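Local coordinates for protein putative metal-dependent phosphoesterase (Bifidobacterium adolescentis, PDB 3O0F) that acts as a metal-dependent phosphoesterase, binding adenosine monophosphate beside a cluster of two iron ions and one zinc ion, at residues Ala78-His86 / Asn210-Gln218; Ile223-His234 / Ile248-Gly259. One frame throughout, in Å; residues are numbered along the deposited sequence. Where two conformers were deposited one is given.

In the fold
Following the chain from the N terminus, the hairpin of strands 70-80 and 83-90 comes first, and interaction 1 brings its turn against the loop 210-215, more than a hundred residues later. That loop runs into helix 216-225, whose last turn opens interaction 2. Interaction 2 closes a much shorter excursion, through helix 239-252, by pairing strand 229-233 with strand 255-258. The two contacts therefore follow in series, neither nesting nor crossing, and helix 216-225 serves both; Asp-216 also touches Ile-248. Both reach the same mixed sheet, interaction 1 at the hairpin in its middle and interaction 2 at its 255-258 edge, on either side of strand 198-201.

Interaction 1 of 2, residues Ala78-His86 / Asn210-Gln218; sequences AVDEDVSVH and NRRLLSDEQ. With FE (Fe (III) ion), chain D.
The hairpin turn of 78-86 lies against 210-218, a loop up to Ser-215, with the CA atoms of Val-83 and Asn-210 6.4 Å apart and those of Asp-80 and Gln-218 7.7 Å apart. Strands 78-80 and 83-86 run antiparallel and are joined by a type II' turn from Asp-80 to Val-83, while the partner enters a helix at Asp-216. The Asn-210 amide grips both backbone polar atoms of Ser-84: OD1 accepts from Ser-84 N at 2.8 Å, and ND2 meets Ser-84 O at 2.9 Å, in the carbonyl plane on a lone pair. Arg-212 carries its guanidinium to the turn on an extended chain, after CG has settled between backbone N and carbonyl carbon (chi1 77°). There NH2 makes salt bridges to Glu-81 OE1, near the guanidinium plane, and to Asp-82 OD1, obliquely, while Val-83 CG2 covers one face. NH1 donates in the guanidinium plane to Gln-218 OE1 (2.9 Å, nearly straight at 167°). That oxygen also accepts from Ser-215 N, and Ser-215 OG accepts from Gln-218 N, a capping box at the helix start. With its oxygen held twice, the amide turns NE2 to Asp-80 OD1, a weak bond of 3.1 Å. An alanine in place of Gln-218 would leave Ser-215 N and Arg-212 NH1 without their common acceptor and is likely to let the guanidinium swing more freely beside the acidic turn. Leu-214 CD2 packs on Val-85 CG2 at 3.8 Å and on Asp-80 CB. Asp-80 OD2 is hydrogen-bonded to Thr-185 of helix 185-194, and a water close to it also donates to Gln-218 O. Leu-214 continues onto Leu-219 and Met-222 of helix 216-225, and strand 83-90 leads to His-86, which binds iron with Glu-75 and His-203.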
# COMPACT_ATOMS: atom_id res chain seq x y z
N ALA A 78 5.83 -7.51 -1.92
CA ALA A 78 6.89 -8.12 -2.67
C ALA A 78 8.14 -8.29 -1.79
O ALA A 78 8.19 -7.82 -0.66
CB ALA A 78 7.19 -7.29 -3.96
N VAL A 79 9.13 -9.00 -2.33
CA VAL A 79 10.40 -9.22 -1.64
C VAL A 79 11.56 -9.14 -2.62
O VAL A 79 11.44 -9.56 -3.76
CB VAL A 79 10.45 -10.60 -0.90
CG1 VAL A 79 10.11 -11.75 -1.85
CG2 VAL A 79 11.82 -10.81 -0.29
N ASP A 80 12.69 -8.61 -2.15
CA ASP A 80 13.92 -8.56 -2.93
C ASP A 80 15.14 -9.03 -2.11
O ASP A 80 15.62 -8.34 -1.20
CB ASP A 80 14.12 -7.14 -3.46
CG ASP A 80 15.11 -7.09 -4.60
OD1 ASP A 80 16.11 -7.83 -4.51
OD2 ASP A 80 14.90 -6.29 -5.54
N GLU A 81 15.67 -10.21 -2.45
CA GLU A 81 16.65 -10.87 -1.58
C GLU A 81 16.02 -10.93 -0.20
O GLU A 81 14.94 -11.46 -0.09
CB GLU A 81 18.02 -10.18 -1.64
CG GLU A 81 18.64 -10.25 -3.09
CD GLU A 81 19.66 -9.13 -3.40
OE1 GLU A 81 20.14 -8.45 -2.46
OE2 GLU A 81 19.96 -8.92 -4.61
N ASP A 82 16.62 -10.39 0.85
CA ASP A 82 15.97 -10.49 2.18
C ASP A 82 15.13 -9.26 2.59
O ASP A 82 14.77 -9.11 3.76
CB ASP A 82 17.01 -10.82 3.28
CG ASP A 82 18.10 -9.75 3.40
OD1 ASP A 82 18.51 -9.17 2.36
OD2 ASP A 82 18.56 -9.49 4.54
N VAL A 83 14.81 -8.38 1.64
CA VAL A 83 14.20 -7.10 1.96
C VAL A 83 12.71 -7.14 1.57
O VAL A 83 12.37 -7.41 0.43
CB VAL A 83 14.89 -5.92 1.20
CG1 VAL A 83 14.31 -4.59 1.64
CG2 VAL A 83 16.43 -5.94 1.37
N SER A 84 11.83 -6.88 2.53
CA SER A 84 10.41 -6.61 2.23
C SER A 84 10.28 -5.31 1.43
O SER A 84 10.81 -4.27 1.83
CB SER A 84 9.58 -6.52 3.53
OG SER A 84 8.28 -5.99 3.28
N VAL A 85 9.56 -5.36 0.31
CA VAL A 85 9.39 -4.21 -0.57
C VAL A 85 7.90 -4.11 -0.91
O VAL A 85 7.27 -5.10 -1.29
CB VAL A 85 10.15 -4.37 -1.92
CG1 VAL A 85 9.97 -3.13 -2.80
CG2 VAL A 85 11.65 -4.64 -1.70
N HIS A 86 7.34 -2.92 -0.76
CA HIS A 86 6.00 -2.64 -1.19
C HIS A 86 6.07 -1.79 -2.47
O HIS A 86 6.83 -0.82 -2.55
CB HIS A 86 5.25 -1.93 -0.06
CG HIS A 86 4.88 -2.84 1.08
ND1 HIS A 86 3.98 -2.49 2.06
CD2 HIS A 86 5.26 -4.11 1.36
CE1 HIS A 86 3.84 -3.49 2.91
NE2 HIS A 86 4.61 -4.49 2.51
N ASN A 210 12.40 -2.87 7.70
CA ASN A 210 13.45 -3.88 7.42
C ASN A 210 14.75 -3.71 8.24
O ASN A 210 15.13 -2.58 8.56
CB ASN A 210 13.84 -3.77 5.93
CG ASN A 210 12.77 -4.32 4.98
OD1 ASN A 210 12.58 -5.54 4.90
ND2 ASN A 210 12.09 -3.43 4.25
N ARG A 211 15.46 -4.82 8.53
CA ARG A 211 16.86 -4.74 9.02
C ARG A 211 17.81 -3.94 8.08
O ARG A 211 18.73 -3.27 8.53
CB ARG A 211 17.44 -6.15 9.27
N ARG A 212 17.61 -4.02 6.76
CA ARG A 212 18.36 -3.18 5.84
C ARG A 212 17.45 -2.71 4.71
O ARG A 212 16.56 -3.43 4.30
CB ARG A 212 19.63 -3.87 5.32
CG ARG A 212 19.39 -4.91 4.22
CD ARG A 212 20.70 -5.43 3.65
NE ARG A 212 20.46 -6.37 2.56
CZ ARG A 212 20.10 -6.05 1.31
NH1 ARG A 212 19.89 -4.77 0.95
NH2 ARG A 212 19.92 -7.02 0.41
N LEU A 213 17.68 -1.48 4.25
CA LEU A 213 17.02 -0.92 3.07
C LEU A 213 17.52 -1.57 1.77
O LEU A 213 18.59 -2.19 1.71
CB LEU A 213 17.26 0.58 3.01
CG LEU A 213 16.92 1.41 4.24
CD1 LEU A 213 17.36 2.86 4.03
CD2 LEU A 213 15.40 1.31 4.56
N LEU A 214 16.72 -1.44 0.74
CA LEU A 214 17.19 -1.71 -0.61
C LEU A 214 18.44 -0.92 -0.88
O LEU A 214 18.54 0.28 -0.54
CB LEU A 214 16.13 -1.30 -1.66
CG LEU A 214 14.89 -2.17 -1.72
CD1 LEU A 214 13.86 -1.50 -2.65
CD2 LEU A 214 15.23 -3.59 -2.19
N SER A 215 19.40 -1.59 -1.51
CA SER A 215 20.61 -0.93 -1.91
C SER A 215 20.43 -0.25 -3.28
O SER A 215 19.49 -0.53 -4.01
CB SER A 215 21.71 -1.94 -2.00
OG SER A 215 21.47 -2.79 -3.08
N ASP A 216 21.38 0.60 -3.64
CA ASP A 216 21.41 1.22 -4.97
C ASP A 216 21.41 0.18 -6.09
O ASP A 216 20.78 0.40 -7.12
CB ASP A 216 22.65 2.10 -5.16
CG ASP A 216 22.67 3.34 -4.22
OD1 ASP A 216 21.73 3.51 -3.42
OD2 ASP A 216 23.61 4.16 -4.32
N GLU A 217 22.18 -0.89 -5.91
CA GLU A 217 22.25 -1.99 -6.89
C GLU A 217 20.88 -2.66 -7.08
O GLU A 217 20.49 -2.92 -8.21
CB GLU A 217 23.35 -3.04 -6.54
CG GLU A 217 24.78 -2.47 -6.73
CD GLU A 217 25.95 -3.49 -6.97
OE1 GLU A 217 26.48 -4.11 -6.00
OE2 GLU A 217 26.41 -3.58 -8.13
N GLN A 218 20.15 -2.92 -6.00
CA GLN A 218 18.81 -3.51 -6.11
C GLN A 218 17.85 -2.53 -6.79
O GLN A 218 16.99 -2.95 -7.57
CB GLN A 218 18.24 -3.93 -4.76
CG GLN A 218 19.05 -5.04 -4.03
CD GLN A 218 18.55 -5.27 -2.63
OE1 GLN A 218 18.79 -4.45 -1.73
NE2 GLN A 218 17.84 -6.41 -2.41
FE FE D . 3.63 -0.14 2.59
O HOH W 1 16.54 -5.69 -7.29
O HOH W 2 2.71 1.64 2.71

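Interaction 2 of 2, residues Ile223-His234 / Ile248-Gly259; sequences IADGLDGLEVWH and IAARHDLLVTGG
Leu-230, Leu-254 and Ile-223 meet at Leu-254 CD1, which lies 4.0 Å from Leu-230 CG and 3.7 Å from Ile-223 CD1. Leu-230 CD1 reaches on to Ile-248 CG2 and Ala-249 CB, so the strand residue packs against the last turn of helix 239-252. Ile-223 comes from the end of helix 216-225; with CG1 anti to the carbonyl carbon (chi1 -69°) and the chain extended, CD1 lies over a face of the His-252 ring, a CH-pi contact 3.9 Å from the centroid. The other branch of Leu-254, CD2, rests on Leu-227 O. Beside this cluster strands 229-233 and 255-258 run parallel: Leu-230 N donates to Leu-255 O, and Leu-230 O accepts from Thr-257 N at 3.0 Å. A beta bulge follows, where Thr-257 O takes both Val-232 N and Trp-233 N. At Gly-258 a CB would collide with Trp-233 CB, so the close strands call for glycine. The whole is a beta-alpha-beta crossover at the sheet edge, consistent with the TIM-barrel-like PHP fold, with the C-terminal part of strand 229-233 beside the metal site: Glu-231 and His-234 hydrogen-bond the iron ligands His-18 and Asp-261, respectively.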
# COMPACT_ATOMS: atom_id res chain seq x y z
N ILE A 223 15.05 -0.61 -11.76
CA ILE A 223 14.99 0.39 -12.82
C ILE A 223 15.15 -0.31 -14.19
O ILE A 223 14.36 -0.05 -15.10
CB ILE A 223 16.04 1.53 -12.62
CG1 ILE A 223 15.68 2.41 -11.40
CG2 ILE A 223 16.21 2.39 -13.89
CD1 ILE A 223 16.85 3.36 -10.89
N ALA A 224 16.14 -1.20 -14.32
CA ALA A 224 16.31 -1.99 -15.57
C ALA A 224 15.08 -2.88 -15.89
O ALA A 224 14.83 -3.13 -17.04
CB ALA A 224 17.59 -2.86 -15.49
N ASP A 225 14.36 -3.37 -14.88
CA ASP A 225 13.14 -4.18 -15.06
C ASP A 225 11.96 -3.36 -15.62
O ASP A 225 11.00 -3.96 -16.10
CB ASP A 225 12.65 -4.77 -13.74
CG ASP A 225 13.60 -5.80 -13.12
OD1 ASP A 225 14.44 -6.41 -13.84
OD2 ASP A 225 13.47 -5.99 -11.86
N GLY A 226 12.02 -2.03 -15.51
CA GLY A 226 10.92 -1.09 -15.86
C GLY A 226 10.32 -0.23 -14.72
O GLY A 226 9.27 0.35 -14.90
N LEU A 227 10.97 -0.12 -13.56
CA LEU A 227 10.46 0.73 -12.45
C LEU A 227 10.25 2.15 -12.92
O LEU A 227 11.14 2.77 -13.49
CB LEU A 227 11.39 0.69 -11.23
CG LEU A 227 10.92 1.48 -10.00
CD1 LEU A 227 9.74 0.75 -9.29
CD2 LEU A 227 12.10 1.67 -9.01
N ASP A 228 9.06 2.70 -12.67
CA ASP A 228 8.78 4.05 -13.14
C ASP A 228 9.19 5.13 -12.14
O ASP A 228 9.47 6.26 -12.53
CB ASP A 228 7.29 4.19 -13.43
CG ASP A 228 6.84 3.34 -14.59
OD1 ASP A 228 7.00 3.82 -15.72
OD2 ASP A 228 6.31 2.22 -14.35
N GLY A 229 9.13 4.82 -10.84
CA GLY A 229 9.27 5.86 -9.82
C GLY A 229 9.59 5.40 -8.41
O GLY A 229 9.59 4.22 -8.10
N LEU A 230 9.83 6.40 -7.57
CA LEU A 230 10.17 6.27 -6.14
C LEU A 230 9.29 7.20 -5.33
O LEU A 230 9.14 8.37 -5.67
CB LEU A 230 11.62 6.72 -5.94
CG LEU A 230 12.69 5.89 -6.66
CD1 LEU A 230 14.09 6.45 -6.38
CD2 LEU A 230 12.60 4.43 -6.24
N GLU A 231 8.68 6.67 -4.27
CA GLU A 231 7.93 7.43 -3.32
C GLU A 231 8.92 8.04 -2.36
O GLU A 231 9.57 7.32 -1.60
CB GLU A 231 6.96 6.50 -2.57
CG GLU A 231 6.20 7.19 -1.48
CD GLU A 231 5.16 6.29 -0.85
OE1 GLU A 231 5.54 5.23 -0.29
OE2 GLU A 231 3.95 6.64 -0.89
N VAL A 232 9.05 9.37 -2.41
CA VAL A 232 9.99 10.09 -1.62
C VAL A 232 9.33 10.79 -0.46
O VAL A 232 9.84 10.75 0.70
CB VAL A 232 10.81 11.13 -2.47
CG1 VAL A 232 11.71 11.97 -1.55
CG2 VAL A 232 11.62 10.39 -3.55
N TRP A 233 8.19 11.43 -0.74
CA TRP A 233 7.54 12.24 0.27
C TRP A 233 6.62 11.34 1.08
O TRP A 233 5.46 11.11 0.72
CB TRP A 233 6.79 13.40 -0.35
CG TRP A 233 7.53 14.07 -1.49
CD1 TRP A 233 7.10 14.20 -2.77
CD2 TRP A 233 8.80 14.71 -1.42
NE1 TRP A 233 8.03 14.91 -3.51
CE2 TRP A 233 9.09 15.22 -2.70
CE3 TRP A 233 9.72 14.93 -0.38
CZ2 TRP A 233 10.28 15.92 -2.99
CZ3 TRP A 233 10.90 15.62 -0.65
CH2 TRP A 233 11.16 16.11 -1.95
N HIS A 234 7.16 10.81 2.18
CA HIS A 234 6.48 9.81 3.00
C HIS A 234 7.08 9.92 4.40
O HIS A 234 8.29 10.07 4.55
CB HIS A 234 6.69 8.42 2.44
CG HIS A 234 5.92 7.33 3.14
ND1 HIS A 234 6.33 6.78 4.33
CD2 HIS A 234 4.80 6.64 2.78
CE1 HIS A 234 5.47 5.85 4.71
NE2 HIS A 234 4.55 5.73 3.78
N ILE A 248 18.89 9.39 -7.06
CA ILE A 248 18.69 8.25 -7.92
C ILE A 248 17.61 8.55 -8.98
O ILE A 248 17.80 8.27 -10.17
CB ILE A 248 18.32 6.98 -7.13
CG1 ILE A 248 19.54 6.52 -6.27
CG2 ILE A 248 17.80 5.88 -8.10
CD1 ILE A 248 19.17 5.54 -5.16
N ALA A 249 16.50 9.14 -8.54
CA ALA A 249 15.43 9.53 -9.44
C ALA A 249 15.90 10.56 -10.51
O ALA A 249 15.61 10.40 -11.70
CB ALA A 249 14.17 10.02 -8.65
N ALA A 250 16.68 11.57 -10.11
CA ALA A 250 17.18 12.55 -11.08
C ALA A 250 18.10 11.88 -12.10
O ALA A 250 17.97 12.13 -13.28
CB ALA A 250 17.92 13.68 -10.40
N ARG A 251 18.97 10.99 -11.64
CA ARG A 251 19.94 10.33 -12.52
C ARG A 251 19.29 9.42 -13.57
O ARG A 251 19.83 9.24 -14.63
CB ARG A 251 20.98 9.51 -11.72
CG ARG A 251 22.26 9.11 -12.50
N HIS A 252 18.14 8.84 -13.25
CA HIS A 252 17.47 7.89 -14.14
C HIS A 252 16.12 8.41 -14.63
O HIS A 252 15.33 7.66 -15.18
CB HIS A 252 17.24 6.57 -13.41
CG HIS A 252 18.51 5.83 -13.14
ND1 HIS A 252 19.15 5.10 -14.11
CD2 HIS A 252 19.28 5.74 -12.02
CE1 HIS A 252 20.25 4.57 -13.61
NE2 HIS A 252 20.34 4.92 -12.33
N ASP A 253 15.86 9.68 -14.44
CA ASP A 253 14.63 10.25 -14.89
C ASP A 253 13.37 9.54 -14.36
O ASP A 253 12.43 9.35 -15.11
CB ASP A 253 14.62 10.19 -16.42
CG ASP A 253 14.12 11.45 -17.03
OD1 ASP A 253 14.87 12.46 -16.98
OD2 ASP A 253 12.99 11.42 -17.57
N LEU A 254 13.37 9.15 -13.08
CA LEU A 254 12.24 8.50 -12.49
C LEU A 254 11.24 9.54 -12.00
O LEU A 254 11.59 10.65 -11.63
CB LEU A 254 12.66 7.59 -11.34
CG LEU A 254 13.69 6.51 -11.65
CD1 LEU A 254 14.01 5.69 -10.41
CD2 LEU A 254 13.27 5.61 -12.84
N LEU A 255 9.99 9.14 -11.92
CA LEU A 255 8.98 9.90 -11.23
C LEU A 255 9.19 9.91 -9.70
O LEU A 255 9.65 8.93 -9.11
CB LEU A 255 7.59 9.30 -11.51
CG LEU A 255 7.24 9.16 -12.99
CD1 LEU A 255 5.96 8.33 -13.10
CD2 LEU A 255 7.19 10.60 -13.62
N VAL A 256 8.85 11.03 -9.07
CA VAL A 256 8.97 11.18 -7.62
C VAL A 256 7.57 11.41 -7.08
O VAL A 256 6.89 12.35 -7.52
CB VAL A 256 9.89 12.35 -7.28
CG1 VAL A 256 9.88 12.63 -5.76
CG2 VAL A 256 11.29 12.07 -7.81
N THR A 257 7.15 10.55 -6.15
CA THR A 257 5.82 10.60 -5.58
C THR A 257 5.84 10.84 -4.06
O THR A 257 6.89 10.83 -3.41
CB THR A 257 5.00 9.32 -5.94
OG1 THR A 257 5.42 8.19 -5.16
CG2 THR A 257 5.11 8.98 -7.44
N GLY A 258 4.67 11.17 -3.54
CA GLY A 258 4.43 11.32 -2.14
C GLY A 258 3.00 10.84 -1.84
O GLY A 258 2.11 10.84 -2.70
N GLY A 259 2.78 10.44 -0.60
CA GLY A 259 1.47 10.04 -0.16
C GLY A 259 1.46 9.88 1.35
O GLY A 259 2.52 9.84 1.96
O HOH W 3 10.38 6.60 -15.36
O HOH W 4 3.31 7.84 -3.32